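Local coordinates for MRNA TRANSPORT REGULATOR Mtr2 (Candida albicans, PDB 1Q42), which affects the transport of mRNA from the nucleus to the cytoplasm and interacts with the export factor MEX67, at residues 29-43 and 95-108. Sequence-based numbering, arbitrary orientation.
Sequences LEPFLKRFLASLDLL and WLQTPLSSHQLTSY
D41, the first residue beyond helix 29-40, meets strand 101-108 with every part of its side chain. CB lies against the carbonyl O of S101. CG is anti to its own carbonyl carbon (chi1 -68°), which turns the carboxylate onto the strand. There OD1 accepts two hydrogen bonds, one from H103 ND1 on the syn side at 2.8 Å. The other comes from S101 OG on the anti side at 2.7 Å. OD2 takes the backbone N of H103 at 2.9 Å in a nearly straight bond, the donor lying well out of the carboxylate plane. The carboxylate thus grips H103 twice; its plane is 17° from that of the imidazole, and the ND1 bond, with the Y188 hydroxyl at NE2, should limit rotation of the ring. Over one face of this ring lies L37 CD2, a CH-pi contact 4.1 Å from the centroid. Alongside, W95 NE1 donates to the carbonyl O of L40 at 2.9 Å, and L40 CD2 makes a CH-pi contact over one face of its five-membered ring. At the start of the helix, Y108 OH bonds to E30 OE1 at 2.9 Å, leaving OE2 to the salt bridge with K34. L33 and L37 pack on L105 between these polar ends. Helix 29-40 runs nearly antiparallel (165°) to residues 101-108 of strand 101-113, outermost in the NTF2-fold sheet within this chain, with F32 reaching strands 164-173 and 183-192, F36 the latter, and W95 linking helix 87-96 to it through L40.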
ATOM      1  N   LEU A  29      14.459  -3.780   7.407  1.00 46.70           N
ATOM      2  CA  LEU A  29      13.778  -2.832   6.531  1.00 43.43           C
ATOM      3  C   LEU A  29      13.226  -3.477   5.258  1.00 40.52           C
ATOM      4  O   LEU A  29      12.076  -3.240   4.898  1.00 38.98           O
ATOM      5  CB  LEU A  29      14.704  -1.663   6.166  1.00 43.25           C
ATOM      6  CG  LEU A  29      14.159  -0.248   6.375  1.00 43.08           C
ATOM      7  CD1 LEU A  29      15.037   0.762   5.634  1.00 43.24           C
ATOM      8  CD2 LEU A  29      12.716  -0.138   5.930  1.00 42.82           C
ATOM      9  N   GLU A  30      14.031  -4.289   4.578  1.00 38.03           N
ATOM     10  CA  GLU A  30      13.588  -4.874   3.308  1.00 36.26           C
ATOM     11  C   GLU A  30      12.367  -5.804   3.438  1.00 34.59           C
ATOM     12  O   GLU A  30      11.437  -5.697   2.646  1.00 33.01           O
ATOM     13  CB  GLU A  30      14.728  -5.574   2.571  1.00 37.09           C
ATOM     14  CG  GLU A  30      14.338  -6.068   1.182  1.00 38.21           C
ATOM     15  CD  GLU A  30      15.530  -6.359   0.284  1.00 41.79           C
ATOM     16  OE1 GLU A  30      16.635  -5.821   0.536  1.00 43.65           O
ATOM     17  OE2 GLU A  30      15.361  -7.131  -0.688  1.00 43.97           O
ATOM     18  N   PRO A  31      12.364  -6.726   4.403  1.00 33.24           N
ATOM     19  CA  PRO A  31      11.166  -7.542   4.649  1.00 32.18           C
ATOM     20  C   PRO A  31       9.930  -6.711   4.988  1.00 29.83           C
ATOM     21  O   PRO A  31       8.850  -7.065   4.521  1.00 29.40           O
ATOM     22  CB  PRO A  31      11.562  -8.440   5.835  1.00 33.14           C
ATOM     23  CG  PRO A  31      13.020  -8.306   6.000  1.00 34.22           C
ATOM     24  CD  PRO A  31      13.471  -7.075   5.311  1.00 33.97           C
ATOM     25  N   PHE A  32      10.083  -5.634   5.765  1.00 27.89           N
ATOM     26  CA  PHE A  32       8.953  -4.759   6.091  1.00 26.48           C
ATOM     27  C   PHE A  32       8.353  -4.130   4.840  1.00 24.73           C
ATOM     28  O   PHE A  32       7.137  -4.120   4.683  1.00 24.09           O
ATOM     29  CB  PHE A  32       9.359  -3.650   7.067  1.00 26.18           C
ATOM     30  CG  PHE A  32       8.414  -2.470   7.066  1.00 26.91           C
ATOM     31  CD1 PHE A  32       7.114  -2.605   7.542  1.00 28.95           C
ATOM     32  CD2 PHE A  32       8.825  -1.230   6.593  1.00 28.03           C
ATOM     33  CE1 PHE A  32       6.230  -1.515   7.546  1.00 29.79           C
ATOM     34  CE2 PHE A  32       7.945  -0.142   6.598  1.00 27.37           C
ATOM     35  CZ  PHE A  32       6.650  -0.295   7.072  1.00 27.92           C
ATOM     36  N   LEU A  33       9.204  -3.616   3.959  1.00 23.61           N
ATOM     37  CA  LEU A  33       8.725  -2.988   2.716  1.00 23.17           C
ATOM     38  C   LEU A  33       8.020  -3.987   1.818  1.00 23.28           C
ATOM     39  O   LEU A  33       7.002  -3.668   1.206  1.00 21.99           O
ATOM     40  CB  LEU A  33       9.869  -2.311   1.954  1.00 22.60           C
ATOM     41  CG  LEU A  33      10.519  -1.119   2.649  1.00 22.73           C
ATOM     42  CD1 LEU A  33      11.667  -0.561   1.803  1.00 21.76           C
ATOM     43  CD2 LEU A  33       9.505  -0.005   2.972  1.00 22.16           C
ATOM     44  N   LYS A  34       8.556  -5.199   1.741  1.00 24.06           N
ATOM     45  CA  LYS A  34       7.942  -6.238   0.923  1.00 25.22           C
ATOM     46  C   LYS A  34       6.570  -6.636   1.462  1.00 25.01           C
ATOM     47  O   LYS A  34       5.636  -6.841   0.687  1.00 25.20           O
ATOM     48  CB  LYS A  34       8.886  -7.429   0.774  1.00 26.23           C
ATOM     49  CG  LYS A  34      10.052  -7.083  -0.127  1.00 28.54           C
ATOM     50  CD  LYS A  34      11.088  -8.182  -0.209  1.00 33.00           C
ATOM     51  CE  LYS A  34      11.896  -8.039  -1.492  1.00 35.45           C
ATOM     52  NZ  LYS A  34      13.150  -8.828  -1.468  1.00 38.35           N
ATOM     53  N   ARG A  35       6.434  -6.685   2.779  1.00 25.66           N
ATOM     54  CA  ARG A  35       5.149  -6.969   3.410  1.00 25.96           C
ATOM     55  C   ARG A  35       4.125  -5.854   3.143  1.00 23.97           C
ATOM     56  O   ARG A  35       2.959  -6.119   2.854  1.00 23.90           O
ATOM     57  CB  ARG A  35       5.311  -7.147   4.917  1.00 27.63           C
ATOM     58  CG  ARG A  35       5.769  -8.512   5.330  1.00 31.15           C
ATOM     59  CD  ARG A  35       5.651  -8.743   6.823  1.00 35.26           C
ATOM     60  NE  ARG A  35       6.711  -8.056   7.557  1.00 38.33           N
ATOM     61  CZ  ARG A  35       6.550  -7.028   8.389  1.00 40.94           C
ATOM     62  NH1 ARG A  35       5.348  -6.497   8.628  1.00 42.68           N
ATOM     63  NH2 ARG A  35       7.618  -6.515   8.990  1.00 41.89           N
ATOM     64  N   PHE A  36       4.573  -4.610   3.248  1.00 22.66           N
ATOM     65  CA  PHE A  36       3.729  -3.448   2.941  1.00 21.09           C
ATOM     66  C   PHE A  36       3.217  -3.511   1.495  1.00 19.53           C
ATOM     67  O   PHE A  36       2.022  -3.423   1.236  1.00 18.26           O
ATOM     68  CB  PHE A  36       4.513  -2.166   3.200  1.00 20.86           C
ATOM     69  CG  PHE A  36       3.828  -0.943   2.711  1.00 22.15           C
ATOM     70  CD1 PHE A  36       2.702  -0.462   3.359  1.00 25.95           C
ATOM     71  CD2 PHE A  36       4.280  -0.296   1.580  1.00 24.23           C
ATOM     72  CE1 PHE A  36       2.059   0.665   2.889  1.00 24.57           C
ATOM     73  CE2 PHE A  36       3.634   0.838   1.111  1.00 25.69           C
ATOM     74  CZ  PHE A  36       2.530   1.307   1.765  1.00 25.60           C
ATOM     75  N   LEU A  37       4.119  -3.742   0.548  1.00 19.67           N
ATOM     76  CA  LEU A  37       3.721  -3.871  -0.853  1.00 19.57           C
ATOM     77  C   LEU A  37       2.809  -5.069  -1.107  1.00 20.48           C
ATOM     78  O   LEU A  37       1.870  -4.975  -1.890  1.00 19.88           O
ATOM     79  CB  LEU A  37       4.962  -3.944  -1.756  1.00 19.41           C
ATOM     80  CG  LEU A  37       5.801  -2.658  -1.760  1.00 19.63           C
ATOM     81  CD1 LEU A  37       7.076  -2.812  -2.583  1.00 20.71           C
ATOM     82  CD2 LEU A  37       4.988  -1.438  -2.233  1.00 19.47           C
ATOM     83  N   ALA A  38       3.077  -6.203  -0.465  1.00 21.57           N
ATOM     84  CA  ALA A  38       2.192  -7.378  -0.603  1.00 22.94           C
ATOM     85  C   ALA A  38       0.757  -7.077  -0.178  1.00 22.40           C
ATOM     86  O   ALA A  38      -0.211  -7.574  -0.783  1.00 22.90           O
ATOM     87  CB  ALA A  38       2.758  -8.597   0.181  1.00 23.77           C
ATOM     88  N   SER A  39       0.625  -6.240   0.841  1.00 22.24           N
ATOM     89  CA  SER A  39      -0.666  -5.818   1.345  1.00 22.19           C
ATOM     90  C   SER A  39      -1.420  -4.946   0.323  1.00 21.57           C
ATOM     91  O   SER A  39      -2.650  -4.971   0.291  1.00 22.58           O
ATOM     92  CB  SER A  39      -0.536  -5.130   2.714  1.00 22.77           C
ATOM     93  OG  SER A  39      -0.268  -3.731   2.658  1.00 22.63           O
ATOM     94  N   LEU A  40      -0.699  -4.217  -0.533  1.00 18.84           N
ATOM     95  CA  LEU A  40      -1.352  -3.491  -1.614  1.00 18.46           C
ATOM     96  C   LEU A  40      -1.714  -4.421  -2.766  1.00 18.81           C
ATOM     97  O   LEU A  40      -2.649  -4.150  -3.496  1.00 19.24           O
ATOM     98  CB  LEU A  40      -0.473  -2.354  -2.147  1.00 17.70           C
ATOM     99  CG  LEU A  40      -0.043  -1.266  -1.178  1.00 16.41           C
ATOM    100  CD1 LEU A  40       0.816  -0.250  -1.917  1.00 16.16           C
ATOM    101  CD2 LEU A  40      -1.246  -0.618  -0.490  1.00 17.54           C
ATOM    102  N   ASP A  41      -0.967  -5.510  -2.905  1.00 19.93           N
ATOM    103  CA  ASP A  41      -1.088  -6.431  -4.026  1.00 20.52           C
ATOM    104  C   ASP A  41      -1.975  -7.642  -3.698  1.00 22.19           C
ATOM    105  O   ASP A  41      -2.054  -8.579  -4.484  1.00 22.24           O
ATOM    106  CB  ASP A  41       0.295  -6.957  -4.406  1.00 20.79           C
ATOM    107  CG  ASP A  41       1.186  -5.897  -4.992  1.00 20.66           C
ATOM    108  OD1 ASP A  41       0.698  -4.781  -5.339  1.00 16.89           O
ATOM    109  OD2 ASP A  41       2.402  -6.118  -5.115  1.00 18.39           O
ATOM    110  N   LEU A  42      -2.631  -7.603  -2.551  1.00 23.42           N
ATOM    111  CA  LEU A  42      -3.383  -8.750  -2.038  1.00 25.50           C
ATOM    112  C   LEU A  42      -4.436  -9.266  -3.014  1.00 26.51           C
ATOM    113  O   LEU A  42      -5.284  -8.509  -3.500  1.00 25.83           O
ATOM    114  CB  LEU A  42      -4.038  -8.371  -0.700  1.00 26.10           C
ATOM    115  CG  LEU A  42      -4.566  -9.509   0.177  1.00 27.91           C
ATOM    116  CD1 LEU A  42      -3.419 -10.387   0.665  1.00 31.41           C
ATOM    117  CD2 LEU A  42      -5.331  -8.955   1.361  1.00 28.59           C
ATOM    118  N   LEU A  43      -4.369 -10.569  -3.303  1.00 28.84           N
ATOM    119  CA  LEU A  43      -5.358 -11.227  -4.139  1.00 30.26           C
ATOM    120  C   LEU A  43      -6.561 -11.568  -3.260  1.00 31.52           C
ATOM    121  O   LEU A  43      -6.403 -12.048  -2.137  1.00 31.91           O
ATOM    122  CB  LEU A  43      -4.761 -12.494  -4.755  1.00 31.44           C
ATOM    123  CG  LEU A  43      -5.620 -13.346  -5.691  1.00 33.33           C
ATOM    124  CD1 LEU A  43      -5.813 -12.696  -7.055  1.00 34.17           C
ATOM    125  CD2 LEU A  43      -4.961 -14.710  -5.823  1.00 35.71           C
ATOM    126  N   TRP A  95      -7.908   2.725  -2.860  1.00 20.46           N
ATOM    127  CA  TRP A  95      -7.008   1.684  -3.409  1.00 19.95           C
ATOM    128  C   TRP A  95      -7.805   0.480  -3.895  1.00 20.96           C
ATOM    129  O   TRP A  95      -7.459  -0.154  -4.908  1.00 20.67           O
ATOM    130  CB  TRP A  95      -5.934   1.272  -2.369  1.00 20.18           C
ATOM    131  CG  TRP A  95      -4.886   0.402  -2.963  1.00 17.73           C
ATOM    132  CD1 TRP A  95      -4.735  -0.944  -2.796  1.00 16.64           C
ATOM    133  CD2 TRP A  95      -3.870   0.807  -3.890  1.00 18.58           C
ATOM    134  NE1 TRP A  95      -3.693  -1.401  -3.573  1.00 18.72           N
ATOM    135  CE2 TRP A  95      -3.135  -0.345  -4.241  1.00 18.35           C
ATOM    136  CE3 TRP A  95      -3.490   2.038  -4.445  1.00 20.51           C
ATOM    137  CZ2 TRP A  95      -2.044  -0.311  -5.125  1.00 19.52           C
ATOM    138  CZ3 TRP A  95      -2.407   2.072  -5.328  1.00 20.89           C
ATOM    139  CH2 TRP A  95      -1.696   0.906  -5.655  1.00 19.81           C
ATOM    140  N   LEU A  96      -8.908   0.204  -3.213  1.00 21.88           N
ATOM    141  CA  LEU A  96      -9.808  -0.890  -3.568  1.00 22.91           C
ATOM    142  C   LEU A  96     -10.310  -0.790  -5.012  1.00 23.55           C
ATOM    143  O   LEU A  96     -10.568  -1.824  -5.669  1.00 23.79           O
ATOM    144  CB  LEU A  96     -10.997  -0.883  -2.597  1.00 23.34           C
ATOM    145  CG  LEU A  96     -12.129  -1.868  -2.881  1.00 24.47           C
ATOM    146  CD1 LEU A  96     -11.640  -3.278  -2.654  1.00 23.47           C
ATOM    147  CD2 LEU A  96     -13.306  -1.524  -1.982  1.00 23.54           C
ATOM    148  N   GLN A  97     -10.464   0.440  -5.502  1.00 23.79           N
ATOM    149  CA  GLN A  97     -10.967   0.676  -6.861  1.00 25.03           C
ATOM    150  C   GLN A  97      -9.929   0.475  -7.976  1.00 24.54           C
ATOM    151  O   GLN A  97     -10.295   0.435  -9.154  1.00 25.64           O
ATOM    152  CB  GLN A  97     -11.604   2.066  -6.985  1.00 25.58           C
ATOM    153  CG  GLN A  97     -12.741   2.361  -6.009  1.00 29.46           C
ATOM    154  CD  GLN A  97     -13.812   1.270  -5.966  1.00 34.33           C
ATOM    155  OE1 GLN A  97     -14.471   1.005  -6.967  1.00 37.51           O
ATOM    156  NE2 GLN A  97     -13.977   0.635  -4.801  1.00 37.57           N
ATOM    157  N   THR A  98      -8.654   0.307  -7.631  1.00 23.67           N
ATOM    158  CA  THR A  98      -7.645  -0.042  -8.634  1.00 22.43           C
ATOM    159  C   THR A  98      -7.802  -1.502  -9.061  1.00 22.41           C
ATOM    160  O   THR A  98      -8.260  -2.341  -8.288  1.00 20.97           O
ATOM    161  CB  THR A  98      -6.183   0.180  -8.124  1.00 22.51           C
ATOM    162  OG1 THR A  98      -5.885  -0.677  -7.002  1.00 21.30           O
ATOM    163  CG2 THR A  98      -5.959   1.594  -7.615  1.00 22.84           C
ATOM    164  N   PRO A  99      -7.387  -1.827 -10.280  1.00 22.00           N
ATOM    165  CA  PRO A  99      -7.229  -3.235 -10.637  1.00 22.14           C
ATOM    166  C   PRO A  99      -6.154  -3.849  -9.758  1.00 21.54           C
ATOM    167  O   PRO A  99      -5.363  -3.138  -9.133  1.00 20.44           O
ATOM    168  CB  PRO A  99      -6.784  -3.201 -12.109  1.00 22.52           C
ATOM    169  CG  PRO A  99      -7.034  -1.786 -12.565  1.00 22.86           C
ATOM    170  CD  PRO A  99      -6.975  -0.921 -11.367  1.00 22.44           C
ATOM    171  N   LEU A 100      -6.111  -5.175  -9.719  1.00 21.50           N
ATOM    172  CA  LEU A 100      -5.096  -5.852  -8.940  1.00 21.49           C
ATOM    173  C   LEU A 100      -3.726  -5.352  -9.382  1.00 21.06           C
ATOM    174  O   LEU A 100      -3.500  -5.162 -10.560  1.00 21.39           O
ATOM    175  CB  LEU A 100      -5.166  -7.359  -9.169  1.00 22.36           C
ATOM    176  CG  LEU A 100      -4.226  -8.227  -8.330  1.00 23.55           C
ATOM    177  CD1 LEU A 100      -4.487  -8.017  -6.845  1.00 25.02           C
ATOM    178  CD2 LEU A 100      -4.382  -9.687  -8.723  1.00 25.25           C
ATOM    179  N   SER A 101      -2.833  -5.174  -8.421  1.00 19.98           N
ATOM    180  CA  SER A 101      -1.504  -4.641  -8.651  1.00 19.64           C
ATOM    181  C   SER A 101      -0.404  -5.658  -8.348  1.00 20.18           C
ATOM    182  O   SER A 101      -0.587  -6.617  -7.580  1.00 18.98           O
ATOM    183  CB  SER A 101      -1.305  -3.393  -7.790  1.00 19.78           C
ATOM    184  OG  SER A 101      -1.539  -3.667  -6.410  1.00 18.28           O
ATOM    185  N   SER A 102       0.760  -5.417  -8.940  1.00 20.10           N
ATOM    186  CA  SER A 102       1.964  -6.193  -8.656  1.00 20.32           C
ATOM    187  C   SER A 102       3.170  -5.240  -8.628  1.00 19.50           C
ATOM    188  O   SER A 102       3.607  -4.743  -9.672  1.00 19.89           O
ATOM    189  CB  SER A 102       2.148  -7.271  -9.706  1.00 21.21           C
ATOM    190  OG  SER A 102       3.370  -7.978  -9.521  1.00 23.49           O
ATOM    191  N   HIS A 103       3.656  -4.953  -7.425  1.00 19.08           N
ATOM    192  CA  HIS A 103       4.807  -4.071  -7.185  1.00 19.00           C
ATOM    193  C   HIS A 103       6.085  -4.905  -7.095  1.00 20.30           C
ATOM    194  O   HIS A 103       6.082  -6.022  -6.554  1.00 21.20           O
ATOM    195  CB  HIS A 103       4.685  -3.347  -5.834  1.00 18.24           C
ATOM    196  CG  HIS A 103       3.650  -2.259  -5.775  1.00 17.89           C
ATOM    197  ND1 HIS A 103       2.315  -2.502  -5.511  1.00 15.83           N
ATOM    198  CD2 HIS A 103       3.769  -0.915  -5.902  1.00 18.28           C
ATOM    199  CE1 HIS A 103       1.659  -1.351  -5.490  1.00 18.99           C
ATOM    200  NE2 HIS A 103       2.522  -0.370  -5.709  1.00 17.84           N
ATOM    201  N   GLN A 104       7.178  -4.366  -7.622  1.00 20.06           N
ATOM    202  CA  GLN A 104       8.503  -4.933  -7.460  1.00 20.89           C
ATOM    203  C   GLN A 104       9.377  -3.844  -6.832  1.00 20.04           C
ATOM    204  O   GLN A 104       9.578  -2.786  -7.421  1.00 19.04           O
ATOM    205  CB  GLN A 104       9.055  -5.362  -8.829  1.00 22.18           C
ATOM    206  CG  GLN A 104      10.415  -6.010  -8.798  1.00 26.02           C
ATOM    207  CD  GLN A 104      10.942  -6.338 -10.189  1.00 30.34           C
ATOM    208  OE1 GLN A 104      10.169  -6.657 -11.093  1.00 32.76           O
ATOM    209  NE2 GLN A 104      12.260  -6.254 -10.360  1.00 33.72           N
ATOM    210  N   LEU A 105       9.841  -4.091  -5.613  1.00 18.76           N
ATOM    211  CA  LEU A 105      10.727  -3.151  -4.926  1.00 18.91           C
ATOM    212  C   LEU A 105      12.054  -3.095  -5.674  1.00 19.03           C
ATOM    213  O   LEU A 105      12.606  -4.147  -6.014  1.00 19.52           O
ATOM    214  CB  LEU A 105      10.925  -3.606  -3.482  1.00 18.63           C
ATOM    215  CG  LEU A 105      11.859  -2.790  -2.576  1.00 19.85           C
ATOM    216  CD1 LEU A 105      11.296  -1.436  -2.301  1.00 20.36           C
ATOM    217  CD2 LEU A 105      12.117  -3.525  -1.233  1.00 21.14           C
ATOM    218  N   THR A 106      12.552  -1.894  -5.992  1.00 18.57           N
ATOM    219  CA  THR A 106      13.824  -1.791  -6.715  1.00 19.60           C
ATOM    220  C   THR A 106      14.983  -1.086  -6.000  1.00 20.04           C
ATOM    221  O   THR A 106      16.139  -1.359  -6.322  1.00 20.42           O
ATOM    222  CB  THR A 106      13.624  -1.197  -8.118  1.00 19.69           C
ATOM    223  OG1 THR A 106      12.927   0.056  -8.031  1.00 19.00           O
ATOM    224  CG2 THR A 106      12.755  -2.146  -8.978  1.00 20.90           C
ATOM    225  N   SER A 107      14.688  -0.202  -5.052  1.00 20.12           N
ATOM    226  CA  SER A 107      15.717   0.441  -4.232  1.00 21.28           C
ATOM    227  C   SER A 107      15.071   1.055  -3.003  1.00 21.25           C
ATOM    228  O   SER A 107      13.885   1.377  -3.003  1.00 20.49           O
ATOM    229  CB  SER A 107      16.451   1.548  -5.015  1.00 21.55           C
ATOM    230  OG  SER A 107      15.556   2.555  -5.471  1.00 22.18           O
ATOM    231  N   TYR A 108      15.849   1.203  -1.944  1.00 21.82           N
ATOM    232  CA  TYR A 108      15.364   1.892  -0.763  1.00 22.97           C
ATOM    233  C   TYR A 108      16.526   2.434   0.071  1.00 23.73           C
ATOM    234  O   TYR A 108      17.683   2.035  -0.086  1.00 23.29           O
ATOM    235  CB  TYR A 108      14.515   0.948   0.090  1.00 23.14           C
ATOM    236  CG  TYR A 108      15.293  -0.239   0.626  1.00 25.91           C
ATOM    237  CD1 TYR A 108      15.876  -0.203   1.890  1.00 28.73           C
ATOM    238  CD2 TYR A 108      15.461  -1.394  -0.144  1.00 28.94           C
ATOM    239  CE1 TYR A 108      16.595  -1.295   2.381  1.00 31.01           C
ATOM    240  CE2 TYR A 108      16.175  -2.486   0.339  1.00 30.25           C
ATOM    241  CZ  TYR A 108      16.740  -2.427   1.601  1.00 32.34           C
ATOM    242  OH  TYR A 108      17.455  -3.499   2.084  1.00 35.89           O
TER
HETATM  243  O   HOH W   1      -0.871  -9.301  -7.030  1.00 28.48           O